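Local coordinates for protein mitochondrial edited mRNA stability factor 1 (Trypanosoma brucei, PDB 6NL1) that probably processes the 5' ends of mitochondrial mRNAs as a Nudix-family RNA-binding protein, at residues A109-V114 against I172-F177; I81-L86 against N185-M190; L203-R208 against C343-A348; T257-E260 against I264-D267; K126-V131 against T244-R249. All coordinates share one frame; numbering follows the deposited sequence.

In the fold
From the N terminus, 81-86 opens contact 2 and 109-114 opens contact 1. Contact 1 closes first, at 172-177, and is nested inside the loop that 185-190 completes for contact 2; together they pack two helices onto the four-stranded antiparallel sheet. Contact 5 starts at 126-131, within both loops, and closes only at 244-249, so it crosses contacts 1 and 2 and ties that sheet domain to the Nudix part. It also crosses contact 3, which opens at 203-208 and ends at 343-348 in the mixed sheet. Contact 4 is a short local closure nested inside contact 3, and the two share the packing of Leu203 and Ile205 against Leu258 and Val266.

Contact 1: A109-V114 against I172-F177; sequences ALARKV and ITVYLF
Ala111 meets the strand head-on: its CB points at residues 172-177 and comes down on the branches of Ile172 and Val174, two residues apart on one strand face. The nearer branch is Ile172 CG2, 3.7 Å from Ala111 CB, and it is there because that methyl lies anti to the backbone N (chi1 -59° for the CG1 arm). Val174 offers CG2, the methyl lying beside its own backbone N, at 4.0 Å from Ala111 CB. One methyl thus touches a branch from each of two beta-branched residues, while Thr173 between them turns the other way, where its OG1 bonds to Gln105 and Thr138. Leu135 of strand 132-137 packs on both Ala111 and Val174, so the short helix 108-111 sits against one face of the antiparallel sheet. The guanidinium of Arg112 makes a salt bridge to Asp168. All three touching residues are buried; between the segments the join rests on apolar packing alone, while the backbones of Ile172 and Val174 are held by strand pairing with Thr106 and Trp104.

Contact 2: I81-L86 against N185-M190; sequences IQLEKL and NCHKLM
The CG1 arm of Ile81 runs anti to its carbonyl carbon (chi1 -74°) and continues outstretched, which carries CD1 onto the backbone end of Met190. On the helix, His187 has CG anti to its own N (chi1 167°), which brings the side chain up to Ile81 and Leu83. Ile81 CD1 lies 3.5 Å from Met190 CB and 3.6 Å from Met190 C, the two side chains crossing at about a right angle. Met190 then bends at its last torsion (chi3 64°), and its SD packs against Leu176 of the sheet. Leu83 passes His187 in the opposite direction, with Leu83 CD1 4.0 Å from His187 CB; the imidazole as modelled is of uncertain orientation. The backbone N of Ile81 also bonds to Glu191 of the same helix. Trp104 of strand 100-107 packs against Ile81, Leu83 and Met190, placing the contact where helix 180-193 lies over the four-stranded antiparallel sheet, the layered helix-on-sheet packing of a small alpha+beta domain.

Contact 3: L203-R208 against C343-A348; sequences LGIFRR and CAWMKA. With SO4 (sulfate ion), chain D.
Arg207, laid flat over the indole of Trp345, has its NH1 gripped twice: it gives a nearly straight bond of 2.9 Å to O3 of a sulfate ion (171° at the hydrogen), and it bonds to the carbonyl of Ser299. Arg207 NH2 reaches sulfate O4 at 3.2 Å and forms a salt bridge with Glu216. The ion meets the guanidinium at its edge and probably comes from the crystallisation liquor. Such bonds would fix the guanidinium plane while its flat face rests on the indole, with the planes only 10° apart. Arg207 CZ stands 3.6 Å from the centroid of the five-membered ring of Trp345, a cation-pi contact, and Arg207 CD lies over the six-membered ring, 3.8 Å from its centroid, a CH-pi contact. In the mixed sheet of the Nudix fold, strands 200-207 and 343-346 both pair antiparallel with strand 216-223, and this stack joins them. Arg207 starts from a hindered rotamer, with CG wedged between backbone N and carbonyl carbon (chi1 67°), then runs extended across the indole. At the far end of the ring, Ile205 CG2 approaches Trp345 CH2 at 3.9 Å; Ile205 also packs on Leu258.

Contact 4: T257-E260 against I264-D267; sequences TLWE and ITVD
Past the end of helix 250-262 the chain doubles back, bringing the backbone of Ile264 beside that of Trp259, with their CA atoms 4.9 Å apart. By sequence, 257-260 and Ile264 probably correspond to the end of a degenerate Nudix box, the loop-helix-loop motif of the family. Leu258 sends its side chain toward the loop with CG anti to the backbone N (chi1 165°), and its CD2 does most of the touching: it lies 3.7 Å from Val266 CG2 and 4.1 Å from Ile264 CG2. Leu258 and Val266 cross at about a right angle, and both also pack on Ile205 of strand 200-207, so the loop and the helix share one apolar patch against this strand. Trp259 instead lies on the solvent-exposed side, alongside Thr265 and pointing the same way. The carbonyl oxygen of Ile264 tucks between the two helix residues, close to Leu258 CG and near the indole edge, and Trp259 CA comes within 3.5 Å of Ile264 O in a CA-H...O contact.

Contact 5: K126-V131 against T244-R249; sequences KYRTGV and TLLYER. With SO4 (sulfate ion), chain C.
Arg128, in the last turn of helix 120-129, faces a type II turn from Leu245 to Glu248, its CA 10.5 Å from the CA of Leu246. After Thr129 comes Gly130, with positive phi, and an ST turn in which Thr129 OG1 accepts from Val131 N. The opposing turn is closed by Glu248 N to Leu245 O, and Glu248 OE1 accepts from Leu245 N on its anti side, 2.9 Å away. Arg128 runs extended from CG to NE, which carries its guanidinium to the turn. A bridging water accepts from Arg128 NH2 at 2.7 Å and donates to Leu246 O at 2.6 Å. The contact joins the sheet domain to the Nudix loop leading into helix 250-262; Glu248 of this loop makes a salt bridge with Arg256 of the helix. Tyr247 turns its ring edge to the guanidinium: Tyr247 CE2 stands over one face, Arg128 NH2 lies near the ring plane, 3.8 Å from Tyr247 CD2, and the planes are 54° apart. Leu246 CD1 lies 4.1 Å from Arg128 NE, which itself pairs with Glu124. Lys126 NZ bonds to sulfate O1 at 3.0 Å; the ion, probably from the crystallisation liquor, also bonds to Arg119.

Contact 1: A109-V114 against I172-F177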
# COMPACT_ATOMS: atom_id res chain seq x y z
N ALA A 109 -9.92 -5.91 11.30
CA ALA A 109 -9.85 -6.99 10.32
C ALA A 109 -10.74 -6.67 9.12
O ALA A 109 -10.38 -6.95 7.98
CB ALA A 109 -10.24 -8.32 10.96
N LEU A 110 -11.90 -6.06 9.38
CA LEU A 110 -12.82 -5.70 8.30
C LEU A 110 -12.64 -4.24 7.85
O LEU A 110 -12.64 -3.95 6.66
CB LEU A 110 -14.27 -5.97 8.73
CG LEU A 110 -14.56 -7.43 9.13
CD1 LEU A 110 -16.03 -7.65 9.45
CD2 LEU A 110 -14.10 -8.39 8.04
N ALA A 111 -12.47 -3.34 8.81
CA ALA A 111 -12.40 -1.91 8.50
C ALA A 111 -11.25 -1.58 7.55
O ALA A 111 -11.38 -0.70 6.70
CB ALA A 111 -12.29 -1.08 9.77
N ARG A 112 -10.14 -2.30 7.68
CA ARG A 112 -9.01 -2.01 6.81
C ARG A 112 -9.35 -2.28 5.34
O ARG A 112 -8.68 -1.77 4.45
CB ARG A 112 -7.78 -2.79 7.23
CG ARG A 112 -7.81 -4.24 6.83
CD ARG A 112 -6.46 -4.87 7.12
NE ARG A 112 -6.14 -4.71 8.52
CZ ARG A 112 -6.14 -5.71 9.40
NH1 ARG A 112 -6.43 -6.94 9.00
NH2 ARG A 112 -5.84 -5.47 10.67
N LYS A 113 -10.38 -3.08 5.09
CA LYS A 113 -10.76 -3.45 3.72
C LYS A 113 -11.52 -2.35 2.98
O LYS A 113 -11.65 -2.40 1.76
CB LYS A 113 -11.56 -4.75 3.71
CG LYS A 113 -10.75 -5.95 4.26
CD LYS A 113 -11.58 -7.23 4.25
CE LYS A 113 -10.75 -8.44 4.68
NZ LYS A 113 -11.59 -9.68 4.62
N VAL A 114 -12.02 -1.37 3.73
CA VAL A 114 -12.78 -0.29 3.13
C VAL A 114 -12.02 1.02 3.27
O VAL A 114 -12.53 2.08 2.94
CB VAL A 114 -14.17 -0.13 3.79
CG1 VAL A 114 -14.96 -1.41 3.65
CG2 VAL A 114 -14.02 0.28 5.25
N ILE A 172 -12.92 -0.85 15.82
CA ILE A 172 -12.89 0.31 14.94
C ILE A 172 -14.30 0.82 14.70
O ILE A 172 -15.22 0.04 14.43
CB ILE A 172 -12.23 -0.01 13.58
CG1 ILE A 172 -10.78 -0.49 13.78
CG2 ILE A 172 -12.26 1.23 12.65
CD1 ILE A 172 -9.80 0.61 14.28
N THR A 173 -14.48 2.13 14.83
CA THR A 173 -15.75 2.75 14.47
C THR A 173 -15.57 3.46 13.14
O THR A 173 -14.69 4.31 12.99
CB THR A 173 -16.21 3.77 15.53
OG1 THR A 173 -16.21 3.15 16.82
CG2 THR A 173 -17.61 4.28 15.22
N VAL A 174 -16.40 3.10 12.17
CA VAL A 174 -16.35 3.69 10.84
C VAL A 174 -17.53 4.63 10.64
O VAL A 174 -18.67 4.24 10.90
CB VAL A 174 -16.37 2.61 9.74
CG1 VAL A 174 -16.38 3.23 8.35
CG2 VAL A 174 -15.20 1.64 9.92
N TYR A 175 -17.27 5.85 10.20
CA TYR A 175 -18.35 6.79 9.89
C TYR A 175 -18.47 7.01 8.39
O TYR A 175 -17.47 7.11 7.69
CB TYR A 175 -18.11 8.13 10.57
CG TYR A 175 -18.08 8.08 12.08
CD1 TYR A 175 -19.20 8.41 12.83
CD2 TYR A 175 -16.92 7.71 12.75
CE1 TYR A 175 -19.16 8.37 14.20
CE2 TYR A 175 -16.87 7.67 14.11
CZ TYR A 175 -17.99 7.99 14.84
OH TYR A 175 -17.92 7.94 16.21
N LEU A 176 -19.71 7.10 7.91
CA LEU A 176 -19.98 7.39 6.51
C LEU A 176 -20.77 8.68 6.42
O LEU A 176 -21.79 8.84 7.10
CB LEU A 176 -20.76 6.25 5.85
CG LEU A 176 -20.33 4.78 6.01
CD1 LEU A 176 -21.25 3.90 5.17
CD2 LEU A 176 -18.90 4.55 5.61
N PHE A 177 -20.30 9.59 5.57
CA PHE A 177 -20.98 10.86 5.30
C PHE A 177 -21.33 10.94 3.83
O PHE A 177 -20.46 10.86 2.96
CB PHE A 177 -20.07 12.04 5.64
CG PHE A 177 -19.52 12.01 7.03
CD1 PHE A 177 -20.17 12.67 8.06
CD2 PHE A 177 -18.36 11.31 7.31
CE1 PHE A 177 -19.66 12.65 9.35
CE2 PHE A 177 -17.84 11.28 8.59
CZ PHE A 177 -18.49 11.95 9.61

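Contact 2: I81-L86 against N185-M190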
# COMPACT_ATOMS: atom_id res chain seq x y z
N ILE A 81 -22.98 -6.00 6.79
CA ILE A 81 -22.58 -4.80 7.50
C ILE A 81 -23.82 -4.11 8.03
O ILE A 81 -24.73 -3.80 7.27
CB ILE A 81 -21.79 -3.85 6.57
CG1 ILE A 81 -20.39 -4.40 6.33
CG2 ILE A 81 -21.72 -2.43 7.17
CD1 ILE A 81 -19.69 -3.80 5.13
N GLN A 82 -23.84 -3.89 9.34
CA GLN A 82 -24.97 -3.23 9.97
C GLN A 82 -24.66 -1.75 10.19
O GLN A 82 -23.77 -1.41 10.96
CB GLN A 82 -25.30 -3.91 11.30
CG GLN A 82 -26.48 -3.30 12.04
CD GLN A 82 -26.58 -3.78 13.48
OE1 GLN A 82 -25.56 -4.04 14.13
NE2 GLN A 82 -27.80 -3.90 13.99
N LEU A 83 -25.39 -0.87 9.51
CA LEU A 83 -25.16 0.55 9.69
C LEU A 83 -26.16 1.13 10.67
O LEU A 83 -27.32 0.71 10.71
CB LEU A 83 -25.25 1.29 8.35
CG LEU A 83 -24.17 0.95 7.33
CD1 LEU A 83 -24.31 1.86 6.10
CD2 LEU A 83 -22.78 1.09 7.94
N GLU A 84 -25.71 2.09 11.47
CA GLU A 84 -26.58 2.78 12.41
C GLU A 84 -26.62 4.26 12.04
O GLU A 84 -25.58 4.92 11.97
CB GLU A 84 -26.06 2.60 13.83
CG GLU A 84 -25.97 1.12 14.24
CD GLU A 84 -25.02 0.87 15.40
OE1 GLU A 84 -23.86 0.48 15.14
OE2 GLU A 84 -25.44 1.04 16.57
N LYS A 85 -27.83 4.76 11.78
CA LYS A 85 -27.98 6.16 11.42
C LYS A 85 -27.75 7.04 12.64
O LYS A 85 -28.20 6.73 13.74
CB LYS A 85 -29.37 6.45 10.83
CG LYS A 85 -29.44 7.81 10.15
CD LYS A 85 -30.85 8.19 9.72
CE LYS A 85 -30.82 9.52 8.97
NZ LYS A 85 -32.11 10.28 9.03
N LEU A 86 -27.03 8.14 12.44
CA LEU A 86 -26.81 9.11 13.49
C LEU A 86 -27.54 10.40 13.16
O LEU A 86 -27.70 10.76 11.99
CB LEU A 86 -25.31 9.37 13.68
CG LEU A 86 -24.45 8.14 13.98
CD1 LEU A 86 -22.99 8.53 14.10
CD2 LEU A 86 -24.91 7.45 15.26
N ASN A 185 -25.45 2.84 -1.75
CA ASN A 185 -24.55 2.22 -2.73
C ASN A 185 -23.21 1.86 -2.12
O ASN A 185 -22.66 0.78 -2.37
CB ASN A 185 -24.38 3.13 -3.95
CG ASN A 185 -25.66 3.22 -4.80
OD1 ASN A 185 -26.41 2.26 -4.90
ND2 ASN A 185 -25.90 4.38 -5.40
N CYS A 186 -22.68 2.76 -1.30
CA CYS A 186 -21.41 2.55 -0.65
C CYS A 186 -21.48 1.32 0.28
O CYS A 186 -20.58 0.49 0.30
CB CYS A 186 -21.01 3.81 0.13
SG CYS A 186 -19.41 3.72 0.89
N HIS A 187 -22.56 1.23 1.04
CA HIS A 187 -22.83 0.05 1.88
C HIS A 187 -22.72 -1.26 1.09
O HIS A 187 -22.10 -2.22 1.54
CB HIS A 187 -24.22 0.18 2.51
CG HIS A 187 -24.72 -1.09 3.14
ND1 HIS A 187 -24.30 -1.53 4.38
CD2 HIS A 187 -25.60 -2.02 2.69
CE1 HIS A 187 -24.91 -2.66 4.67
NE2 HIS A 187 -25.70 -2.98 3.66
N LYS A 188 -23.32 -1.30 -0.10
CA LYS A 188 -23.27 -2.48 -0.96
C LYS A 188 -21.84 -2.81 -1.37
O LYS A 188 -21.43 -3.97 -1.38
CB LYS A 188 -24.15 -2.28 -2.20
CG LYS A 188 -25.43 -3.09 -2.20
CD LYS A 188 -26.08 -3.08 -0.82
CE LYS A 188 -27.12 -4.18 -0.69
NZ LYS A 188 -27.19 -4.73 0.70
N LEU A 189 -21.08 -1.77 -1.73
CA LEU A 189 -19.69 -1.95 -2.13
C LEU A 189 -18.82 -2.46 -0.97
O LEU A 189 -17.87 -3.21 -1.19
CB LEU A 189 -19.13 -0.65 -2.70
CG LEU A 189 -19.76 -0.23 -4.03
CD1 LEU A 189 -19.38 1.20 -4.39
CD2 LEU A 189 -19.35 -1.19 -5.15
N MET A 190 -19.13 -2.03 0.24
CA MET A 190 -18.34 -2.42 1.40
C MET A 190 -18.55 -3.90 1.70
O MET A 190 -17.61 -4.62 2.04
CB MET A 190 -18.69 -1.54 2.60
CG MET A 190 -18.27 -0.08 2.42
SD MET A 190 -19.06 1.04 3.58
CE MET A 190 -18.40 0.45 5.14

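Contact 3: L203-R208 against C343-A348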
# COMPACT_ATOMS: atom_id res chain seq x y z
N LEU A 203 5.05 -6.80 -7.80
CA LEU A 203 5.46 -7.66 -8.89
C LEU A 203 6.96 -7.53 -9.01
O LEU A 203 7.46 -6.58 -9.59
CB LEU A 203 4.76 -7.29 -10.21
CG LEU A 203 4.49 -8.46 -11.17
CD1 LEU A 203 3.79 -8.02 -12.46
CD2 LEU A 203 5.78 -9.21 -11.49
N GLY A 204 7.67 -8.49 -8.43
CA GLY A 204 9.12 -8.51 -8.48
C GLY A 204 9.65 -8.89 -9.85
O GLY A 204 9.81 -10.07 -10.19
N ILE A 205 9.91 -7.87 -10.66
CA ILE A 205 10.58 -8.03 -11.93
C ILE A 205 12.06 -8.27 -11.66
O ILE A 205 12.67 -7.55 -10.87
CB ILE A 205 10.40 -6.76 -12.79
CG1 ILE A 205 8.96 -6.67 -13.27
CG2 ILE A 205 11.32 -6.79 -13.98
CD1 ILE A 205 8.60 -7.71 -14.31
N PHE A 206 12.62 -9.30 -12.29
CA PHE A 206 14.04 -9.61 -12.08
C PHE A 206 14.73 -9.97 -13.39
O PHE A 206 14.09 -10.40 -14.36
CB PHE A 206 14.24 -10.73 -11.03
CG PHE A 206 13.84 -12.11 -11.52
CD1 PHE A 206 12.55 -12.60 -11.33
CD2 PHE A 206 14.77 -12.93 -12.16
CE1 PHE A 206 12.18 -13.88 -11.78
CE2 PHE A 206 14.42 -14.21 -12.61
CZ PHE A 206 13.12 -14.68 -12.42
N ARG A 207 16.04 -9.76 -13.44
CA ARG A 207 16.82 -10.22 -14.58
C ARG A 207 17.95 -11.10 -14.07
O ARG A 207 18.39 -10.98 -12.92
CB ARG A 207 17.37 -9.03 -15.38
CG ARG A 207 18.42 -8.21 -14.62
CD ARG A 207 19.01 -7.10 -15.51
NE ARG A 207 20.01 -6.32 -14.79
CZ ARG A 207 20.66 -5.29 -15.32
NH1 ARG A 207 20.42 -4.91 -16.57
NH2 ARG A 207 21.56 -4.62 -14.60
N ARG A 208 18.42 -12.01 -14.92
CA ARG A 208 19.54 -12.87 -14.56
C ARG A 208 20.82 -12.35 -15.19
O ARG A 208 20.84 -11.98 -16.36
CB ARG A 208 19.28 -14.29 -15.04
CG ARG A 208 18.00 -14.91 -14.49
CD ARG A 208 17.91 -16.40 -14.84
NE ARG A 208 16.63 -16.97 -14.42
CZ ARG A 208 16.38 -17.43 -13.19
NH1 ARG A 208 17.32 -17.40 -12.25
NH2 ARG A 208 15.18 -17.92 -12.91
N CYS A 343 14.48 4.25 -11.62
CA CYS A 343 14.60 2.82 -11.36
C CYS A 343 16.05 2.36 -11.27
O CYS A 343 16.94 2.96 -11.88
CB CYS A 343 13.88 2.02 -12.44
SG CYS A 343 12.09 2.28 -12.49
N ALA A 344 16.28 1.30 -10.49
CA ALA A 344 17.58 0.66 -10.35
C ALA A 344 17.45 -0.87 -10.36
O ALA A 344 16.47 -1.41 -9.83
CB ALA A 344 18.27 1.10 -9.06
N TRP A 345 18.44 -1.55 -10.93
CA TRP A 345 18.58 -3.00 -10.76
C TRP A 345 19.44 -3.27 -9.54
O TRP A 345 20.60 -2.84 -9.49
CB TRP A 345 19.23 -3.65 -11.98
CG TRP A 345 18.38 -3.64 -13.21
CD1 TRP A 345 18.52 -2.84 -14.32
CD2 TRP A 345 17.23 -4.46 -13.45
NE1 TRP A 345 17.54 -3.13 -15.23
CE2 TRP A 345 16.73 -4.11 -14.73
CE3 TRP A 345 16.57 -5.45 -12.72
CZ2 TRP A 345 15.61 -4.73 -15.28
CZ3 TRP A 345 15.46 -6.07 -13.27
CH2 TRP A 345 14.99 -5.70 -14.54
N MET A 346 18.89 -3.97 -8.56
CA MET A 346 19.60 -4.18 -7.31
C MET A 346 19.51 -5.61 -6.80
O MET A 346 18.47 -6.25 -6.92
CB MET A 346 19.05 -3.23 -6.24
CG MET A 346 19.30 -1.75 -6.55
SD MET A 346 19.02 -0.63 -5.15
CE MET A 346 19.82 0.86 -5.74
N LYS A 347 20.61 -6.09 -6.22
CA LYS A 347 20.65 -7.39 -5.57
C LYS A 347 20.23 -7.28 -4.12
O LYS A 347 20.64 -6.36 -3.42
CB LYS A 347 22.06 -7.97 -5.61
CG LYS A 347 22.52 -8.43 -6.98
CD LYS A 347 23.87 -9.10 -6.87
CE LYS A 347 24.28 -9.72 -8.20
NZ LYS A 347 25.62 -10.37 -8.08
N ALA A 348 19.42 -8.23 -3.66
CA ALA A 348 19.09 -8.29 -2.24
C ALA A 348 20.35 -8.35 -1.37
O ALA A 348 20.40 -7.71 -0.31
CB ALA A 348 18.19 -9.46 -1.96
S SO4 D . 22.65 -1.88 -17.08
O1 SO4 D . 23.49 -1.03 -17.92
O2 SO4 D . 21.67 -1.05 -16.37
O3 SO4 D . 21.96 -2.85 -17.93
O4 SO4 D . 23.50 -2.59 -16.13

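Contact 4: T257-E260 against I264-D267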
# COMPACT_ATOMS: atom_id res chain seq x y z
N THR A 257 -0.26 -2.42 -12.15
CA THR A 257 0.49 -1.44 -11.37
C THR A 257 1.99 -1.51 -11.62
O THR A 257 2.69 -0.53 -11.39
CB THR A 257 0.16 -1.52 -9.86
OG1 THR A 257 0.48 -2.81 -9.34
CG2 THR A 257 -1.33 -1.24 -9.63
N LEU A 258 2.48 -2.65 -12.10
CA LEU A 258 3.85 -2.71 -12.62
C LEU A 258 3.98 -1.70 -13.77
O LEU A 258 4.92 -0.91 -13.81
CB LEU A 258 4.20 -4.10 -13.15
CG LEU A 258 5.46 -4.14 -14.03
CD1 LEU A 258 6.72 -3.79 -13.22
CD2 LEU A 258 5.62 -5.51 -14.67
N TRP A 259 3.02 -1.74 -14.69
CA TRP A 259 3.04 -0.80 -15.81
C TRP A 259 2.98 0.65 -15.34
O TRP A 259 3.74 1.50 -15.82
CB TRP A 259 1.90 -1.08 -16.81
CG TRP A 259 1.97 -0.13 -17.96
CD1 TRP A 259 2.73 -0.27 -19.09
CD2 TRP A 259 1.30 1.13 -18.08
NE1 TRP A 259 2.56 0.82 -19.91
CE2 TRP A 259 1.69 1.69 -19.32
CE3 TRP A 259 0.40 1.84 -17.27
CZ2 TRP A 259 1.21 2.93 -19.77
CZ3 TRP A 259 -0.08 3.07 -17.72
CH2 TRP A 259 0.33 3.60 -18.96
N GLU A 260 2.11 0.95 -14.38
CA GLU A 260 1.98 2.31 -13.86
C GLU A 260 3.28 2.85 -13.27
O GLU A 260 3.56 4.04 -13.36
CB GLU A 260 0.85 2.41 -12.82
CG GLU A 260 -0.53 2.13 -13.41
CD GLU A 260 -1.67 2.29 -12.42
OE1 GLU A 260 -1.45 2.74 -11.27
OE2 GLU A 260 -2.81 1.96 -12.80
N ILE A 264 6.53 -1.05 -17.92
CA ILE A 264 6.80 -2.41 -18.42
C ILE A 264 5.53 -3.25 -18.57
O ILE A 264 4.70 -3.34 -17.65
CB ILE A 264 7.78 -3.17 -17.50
CG1 ILE A 264 9.15 -2.49 -17.49
CG2 ILE A 264 7.91 -4.64 -17.94
CD1 ILE A 264 10.10 -3.08 -16.47
N THR A 265 5.40 -3.89 -19.72
CA THR A 265 4.30 -4.81 -19.97
C THR A 265 4.81 -6.24 -19.89
O THR A 265 5.72 -6.61 -20.63
CB THR A 265 3.69 -4.58 -21.37
OG1 THR A 265 3.17 -3.25 -21.46
CG2 THR A 265 2.58 -5.59 -21.66
N VAL A 266 4.25 -7.04 -18.98
CA VAL A 266 4.55 -8.47 -18.94
C VAL A 266 3.29 -9.28 -19.23
O VAL A 266 2.18 -8.82 -18.98
CB VAL A 266 5.07 -8.94 -17.56
CG1 VAL A 266 6.51 -8.53 -17.36
CG2 VAL A 266 4.15 -8.45 -16.44
N ASP A 267 3.48 -10.49 -19.74
CA ASP A 267 2.36 -11.38 -19.99
C ASP A 267 2.01 -12.20 -18.75
O ASP A 267 2.90 -12.70 -18.05
CB ASP A 267 2.67 -12.30 -21.18
CG ASP A 267 1.45 -13.09 -21.63
OD1 ASP A 267 0.67 -12.56 -22.46
OD2 ASP A 267 1.26 -14.23 -21.15

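Contact 5: K126-V131 against T244-R249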
# COMPACT_ATOMS: atom_id res chain seq x y z
N LYS A 126 -15.29 6.77 -2.39
CA LYS A 126 -15.73 8.14 -2.60
C LYS A 126 -15.92 8.41 -4.10
O LYS A 126 -16.90 9.03 -4.51
CB LYS A 126 -14.75 9.16 -2.02
CG LYS A 126 -15.21 10.59 -2.27
CD LYS A 126 -14.31 11.61 -1.61
CE LYS A 126 -14.60 11.73 -0.13
NZ LYS A 126 -13.70 12.72 0.52
N TYR A 127 -14.98 7.93 -4.89
CA TYR A 127 -15.04 8.10 -6.33
C TYR A 127 -16.31 7.47 -6.89
O TYR A 127 -16.97 8.02 -7.77
CB TYR A 127 -13.80 7.47 -7.00
CG TYR A 127 -13.94 7.31 -8.49
CD1 TYR A 127 -13.94 8.42 -9.34
CD2 TYR A 127 -14.11 6.05 -9.07
CE1 TYR A 127 -14.09 8.28 -10.72
CE2 TYR A 127 -14.25 5.90 -10.45
CZ TYR A 127 -14.24 7.03 -11.27
OH TYR A 127 -14.38 6.91 -12.64
N ARG A 128 -16.66 6.30 -6.38
CA ARG A 128 -17.81 5.57 -6.90
C ARG A 128 -19.16 6.09 -6.40
O ARG A 128 -20.14 6.00 -7.11
CB ARG A 128 -17.70 4.08 -6.56
CG ARG A 128 -16.65 3.31 -7.35
CD ARG A 128 -16.55 1.91 -6.76
NE ARG A 128 -15.74 0.98 -7.53
CZ ARG A 128 -16.23 0.17 -8.47
NH1 ARG A 128 -17.52 0.22 -8.78
NH2 ARG A 128 -15.42 -0.66 -9.11
N THR A 129 -19.21 6.63 -5.18
CA THR A 129 -20.49 6.94 -4.56
C THR A 129 -20.60 8.36 -4.00
O THR A 129 -21.69 8.81 -3.66
CB THR A 129 -20.81 5.95 -3.39
OG1 THR A 129 -19.90 6.19 -2.30
CG2 THR A 129 -20.70 4.50 -3.84
N GLY A 130 -19.48 9.05 -3.87
CA GLY A 130 -19.48 10.37 -3.23
C GLY A 130 -19.39 10.32 -1.71
O GLY A 130 -19.24 11.36 -1.06
N VAL A 131 -19.49 9.13 -1.14
CA VAL A 131 -19.47 8.98 0.32
C VAL A 131 -18.08 9.16 0.91
O VAL A 131 -17.10 8.59 0.43
CB VAL A 131 -20.05 7.61 0.75
CG1 VAL A 131 -19.77 7.33 2.24
CG2 VAL A 131 -21.55 7.57 0.44
N THR A 244 -4.70 -3.71 -5.17
CA THR A 244 -5.87 -4.19 -5.89
C THR A 244 -7.03 -3.19 -5.78
O THR A 244 -7.42 -2.80 -4.69
CB THR A 244 -6.38 -5.52 -5.30
OG1 THR A 244 -6.64 -5.34 -3.90
CG2 THR A 244 -5.35 -6.64 -5.47
N LEU A 245 -7.57 -2.78 -6.93
CA LEU A 245 -8.83 -2.04 -6.96
C LEU A 245 -9.95 -2.98 -6.53
O LEU A 245 -9.80 -4.21 -6.57
CB LEU A 245 -9.10 -1.51 -8.38
CG LEU A 245 -8.04 -0.56 -8.96
CD1 LEU A 245 -8.24 -0.36 -10.46
CD2 LEU A 245 -8.07 0.77 -8.24
N LEU A 246 -11.08 -2.42 -6.11
CA LEU A 246 -12.25 -3.24 -5.82
C LEU A 246 -12.57 -4.09 -7.06
O LEU A 246 -12.52 -3.59 -8.18
CB LEU A 246 -13.45 -2.36 -5.44
CG LEU A 246 -13.32 -1.55 -4.14
CD1 LEU A 246 -14.51 -0.64 -3.94
CD2 LEU A 246 -13.15 -2.49 -2.95
N TYR A 247 -12.86 -5.37 -6.83
CA TYR A 247 -13.24 -6.31 -7.89
C TYR A 247 -12.06 -6.79 -8.75
O TYR A 247 -12.23 -7.63 -9.63
CB TYR A 247 -14.34 -5.73 -8.79
CG TYR A 247 -15.64 -5.48 -8.06
CD1 TYR A 247 -16.49 -6.53 -7.73
CD2 TYR A 247 -16.01 -4.19 -7.70
CE1 TYR A 247 -17.68 -6.30 -7.05
CE2 TYR A 247 -17.19 -3.95 -7.02
CZ TYR A 247 -18.02 -5.01 -6.70
OH TYR A 247 -19.20 -4.78 -6.03
N GLU A 248 -10.87 -6.26 -8.49
CA GLU A 248 -9.70 -6.62 -9.28
C GLU A 248 -9.00 -7.86 -8.69
O GLU A 248 -8.84 -7.99 -7.48
CB GLU A 248 -8.73 -5.45 -9.35
CG GLU A 248 -7.65 -5.58 -10.40
CD GLU A 248 -6.74 -4.38 -10.45
OE1 GLU A 248 -6.49 -3.74 -9.39
OE2 GLU A 248 -6.26 -4.05 -11.55
N ARG A 249 -8.62 -8.79 -9.56
CA ARG A 249 -7.86 -9.97 -9.15
C ARG A 249 -6.40 -9.58 -8.85
O ARG A 249 -5.90 -8.59 -9.37
CB ARG A 249 -7.92 -11.05 -10.23
CG ARG A 249 -9.28 -11.72 -10.37
CD ARG A 249 -9.31 -12.77 -11.49
NE ARG A 249 -8.18 -13.70 -11.39
CZ ARG A 249 -8.13 -14.73 -10.56
NH1 ARG A 249 -9.13 -14.97 -9.72
NH2 ARG A 249 -7.06 -15.52 -10.55
S SO4 C . -10.55 10.84 0.02
O1 SO4 C . -10.74 12.23 0.43
O2 SO4 C . -10.59 10.78 -1.44
O3 SO4 C . -9.25 10.35 0.48
O4 SO4 C . -11.61 10.01 0.58
O HOH W 1 -12.78 -1.21 -9.19